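Local structure of putative cytochrome C (Sinorhizobium meliloti, 4PWA) at residues E11-R16 with Q20-H25. The protein is a heme c-binding cytochrome that probably carries electrons, in keeping with a part in bacterial sulfite oxidation. Numbering follows the deposited sequence.
Sequences EIFLER and QCALCH. With HEC (heme c), chain E.
C21 lays its CB over one face of the F13 ring, 3.5 Å from the centroid and 18° off the ring normal, which qualifies as a CH-pi contact; its SG stands obliquely to the same ring. F13 reaches there because its CG is anti to the backbone N (chi1 -168°), carrying the ring along the 21-24 turn until CZ comes 4.1 Å from H25 CB. Beside it, L14 CD2 presses on A22 CB at 3.5 Å, tighter than usual van der Waals contact. Residues 21-25 form the CXXCH heme-attachment motif of c-type cytochromes, packed here against the end of the N-terminal helix 4-16: SG of C21 and of C24 are covalently bound to the heme, and H25 NE2 ligates iron at 2.0 Å, with M61 as the other axial ligand. With ND1 hydrogen-bonded to P38 O, the imidazole is held at both nitrogens. Replacing F13 by an alanine would remove the ring and would probably leave C21 CB without its aromatic partner and a gap between helix and heme-binding turn. Two hydrogen bonds cross the contact: backbone A22 N donates to F13 O (3.1 Å, 151° at the hydrogen), and side-chain Q20 NE2 to E15 O (3.2 Å), its N-H coming in tilted from the carbonyl plane.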
loop_
_atom_site.group_PDB
_atom_site.type_symbol
_atom_site.label_atom_id
_atom_site.label_comp_id
_atom_site.label_asym_id
_atom_site.label_seq_id
_atom_site.Cartn_x
_atom_site.Cartn_y
_atom_site.Cartn_z
ATOM N N GLU A 11 -8.373 8.910 17.292
ATOM C CA GLU A 11 -7.041 9.529 17.369
ATOM C C GLU A 11 -5.967 8.516 17.813
ATOM O O GLU A 11 -4.829 8.588 17.377
ATOM C CB GLU A 11 -7.056 10.742 18.293
ATOM C CG GLU A 11 -5.735 11.498 18.362
ATOM C CD GLU A 11 -5.812 12.737 19.232
ATOM O OE1 GLU A 11 -6.535 13.689 18.856
ATOM O OE2 GLU A 11 -5.149 12.760 20.285
ATOM N N ILE A 12 -6.338 7.577 18.677
ATOM C CA ILE A 12 -5.399 6.562 19.124
ATOM C C ILE A 12 -5.095 5.663 17.943
ATOM O O ILE A 12 -3.934 5.333 17.682
ATOM C CB ILE A 12 -5.961 5.748 20.329
ATOM C CG1 ILE A 12 -6.047 6.640 21.574
ATOM C CG2 ILE A 12 -5.106 4.527 20.632
ATOM C CD1 ILE A 12 -6.954 6.109 22.667
ATOM N N PHE A 13 -6.153 5.291 17.222
ATOM C CA PHE A 13 -6.052 4.393 16.066
ATOM C C PHE A 13 -5.206 4.978 14.948
ATOM O O PHE A 13 -4.472 4.259 14.285
ATOM C CB PHE A 13 -7.446 4.074 15.532
ATOM C CG PHE A 13 -7.468 2.950 14.549
ATOM C CD1 PHE A 13 -7.282 3.187 13.197
ATOM C CD2 PHE A 13 -7.658 1.654 14.972
ATOM C CE1 PHE A 13 -7.293 2.161 12.296
ATOM C CE2 PHE A 13 -7.676 0.614 14.061
ATOM C CZ PHE A 13 -7.500 0.871 12.727
ATOM N N LEU A 14 -5.310 6.288 14.757
ATOM C CA LEU A 14 -4.594 6.989 13.689
ATOM C C LEU A 14 -3.240 7.619 14.057
ATOM O O LEU A 14 -2.338 7.622 13.228
ATOM C CB LEU A 14 -5.494 8.085 13.106
ATOM C CG LEU A 14 -6.623 7.569 12.209
ATOM C CD1 LEU A 14 -7.636 8.657 11.990
ATOM C CD2 LEU A 14 -6.049 7.059 10.863
ATOM N N GLU A 15 -3.092 8.129 15.284
ATOM C CA GLU A 15 -1.947 8.978 15.631
ATOM C C GLU A 15 -1.149 8.492 16.835
ATOM O O GLU A 15 0.054 8.350 16.756
ATOM C CB GLU A 15 -2.418 10.414 15.870
ATOM C CG GLU A 15 -2.909 11.110 14.610
ATOM C CD GLU A 15 -1.781 11.414 13.641
ATOM O OE1 GLU A 15 -1.114 12.457 13.809
ATOM O OE2 GLU A 15 -1.562 10.607 12.710
ATOM N N ARG A 16 -1.813 8.217 17.944
ATOM C CA ARG A 16 -1.086 7.920 19.202
ATOM C C ARG A 16 -0.403 6.552 19.276
ATOM O O ARG A 16 0.664 6.426 19.882
ATOM C CB ARG A 16 -2.021 8.043 20.398
ATOM C CG ARG A 16 -2.762 9.357 20.481
ATOM C CD ARG A 16 -3.395 9.469 21.853
ATOM N NE ARG A 16 -4.197 10.658 22.001
ATOM C CZ ARG A 16 -4.855 10.983 23.107
ATOM N NH1 ARG A 16 -4.812 10.189 24.169
ATOM N NH2 ARG A 16 -5.561 12.106 23.146
ATOM N N GLN A 20 1.281 2.922 14.376
ATOM C CA GLN A 20 -0.152 3.267 14.308
ATOM C C GLN A 20 -1.012 2.101 13.780
ATOM O O GLN A 20 -0.622 1.418 12.847
ATOM C CB GLN A 20 -0.347 4.531 13.473
ATOM C CG GLN A 20 0.127 5.774 14.209
ATOM C CD GLN A 20 1.009 6.693 13.400
ATOM O OE1 GLN A 20 1.109 6.575 12.182
ATOM N NE2 GLN A 20 1.650 7.630 14.081
ATOM N N CYS A 21 -2.162 1.864 14.415
ATOM C CA CYS A 21 -3.068 0.792 13.990
ATOM C C CYS A 21 -3.416 0.935 12.525
ATOM O O CYS A 21 -3.453 -0.059 11.806
ATOM C CB CYS A 21 -4.384 0.807 14.774
ATOM S SG CYS A 21 -4.252 1.022 16.529
ATOM N N ALA A 22 -3.667 2.181 12.102
ATOM C CA ALA A 22 -4.054 2.506 10.719
ATOM C C ALA A 22 -3.025 2.091 9.680
ATOM O O ALA A 22 -3.384 1.864 8.527
ATOM C CB ALA A 22 -4.357 4.014 10.566
ATOM N N LEU A 23 -1.754 2.025 10.065
ATOM C CA LEU A 23 -0.701 1.604 9.132
ATOM C C LEU A 23 -0.756 0.102 8.846
ATOM O O LEU A 23 -0.369 -0.333 7.767
ATOM C CB LEU A 23 0.697 1.989 9.650
ATOM C CG LEU A 23 1.046 3.484 9.740
ATOM C CD1 LEU A 23 2.480 3.718 10.276
ATOM C CD2 LEU A 23 0.883 4.154 8.405
ATOM N N CYS A 24 -1.227 -0.686 9.808
ATOM C CA CYS A 24 -1.294 -2.141 9.649
ATOM C C CYS A 24 -2.714 -2.627 9.294
ATOM O O CYS A 24 -2.888 -3.670 8.653
ATOM C CB CYS A 24 -0.798 -2.841 10.926
ATOM S SG CYS A 24 1.045 -2.889 11.270
ATOM N N HIS A 25 -3.735 -1.875 9.693
ATOM C CA HIS A 25 -5.122 -2.347 9.579
ATOM C C HIS A 25 -6.012 -1.469 8.719
ATOM O O HIS A 25 -5.839 -0.244 8.675
ATOM C CB HIS A 25 -5.748 -2.402 10.965
ATOM C CG HIS A 25 -5.254 -3.532 11.799
ATOM N ND1 HIS A 25 -5.725 -4.819 11.652
ATOM C CD2 HIS A 25 -4.341 -3.570 12.796
ATOM C CE1 HIS A 25 -5.125 -5.600 12.527
ATOM N NE2 HIS A 25 -4.281 -4.867 13.236
HETATM FE FE HEC E . -3.360 -5.461 14.927
HETATM C CHA HEC E . -4.449 -8.684 14.741
HETATM C CHB HEC E . -6.250 -4.506 16.362
HETATM C CHC HEC E . -1.990 -2.413 15.550
HETATM C CHD HEC E . -0.791 -6.148 12.821
HETATM N NA HEC E . -5.007 -6.418 15.494
HETATM C C1A HEC E . -5.303 -7.744 15.262
HETATM C C2A HEC E . -6.663 -7.993 15.699
HETATM C C3A HEC E . -7.174 -6.847 16.133
HETATM C C4A HEC E . -6.142 -5.827 16.000
HETATM C CMA HEC E . -8.600 -6.652 16.670
HETATM C CAA HEC E . -7.380 -9.358 15.641
HETATM C CBA HEC E . -6.851 -10.196 16.795
HETATM C CGA HEC E . -7.596 -11.503 16.913
HETATM O O1A HEC E . -8.119 -11.778 18.023
HETATM O O2A HEC E . -7.675 -12.276 15.914
HETATM N NB HEC E . -3.995 -3.802 15.785
HETATM C C1B HEC E . -5.213 -3.611 16.390
HETATM C C2B HEC E . -5.174 -2.352 17.100
HETATM C C3B HEC E . -4.019 -1.765 16.836
HETATM C C4B HEC E . -3.240 -2.674 16.037
HETATM C CMB HEC E . -6.346 -1.686 17.853
HETATM C CAB HEC E . -3.543 -0.392 17.358
HETATM C CBB HEC E . -3.299 -0.398 18.875
HETATM N NC HEC E . -1.727 -4.460 14.265
HETATM C C1C HEC E . -1.292 -3.226 14.688
HETATM C C2C HEC E . 0.103 -3.050 14.340
HETATM C C3C HEC E . 0.359 -3.970 13.392
HETATM C C4C HEC E . -0.743 -4.936 13.451
HETATM C CMC HEC E . 0.736 -1.649 14.410
HETATM C CAC HEC E . 1.618 -4.186 12.495
HETATM C CBC HEC E . 2.987 -3.520 12.746
HETATM N ND HEC E . -2.733 -7.146 13.941
HETATM C C1D HEC E . -1.619 -7.197 13.120
HETATM C C2D HEC E . -1.436 -8.534 12.609
HETATM C C3D HEC E . -2.575 -9.344 13.205
HETATM C C4D HEC E . -3.331 -8.398 14.004
HETATM C CMD HEC E . -0.333 -9.025 11.653
HETATM C CAD HEC E . -2.860 -10.847 12.976
HETATM C CBD HEC E . -2.505 -11.620 14.233
HETATM C CGD HEC E . -2.533 -13.100 13.943
HETATM O O1D HEC E . -3.656 -13.672 13.911
HETATM O O2D HEC E . -1.431 -13.700 13.767
#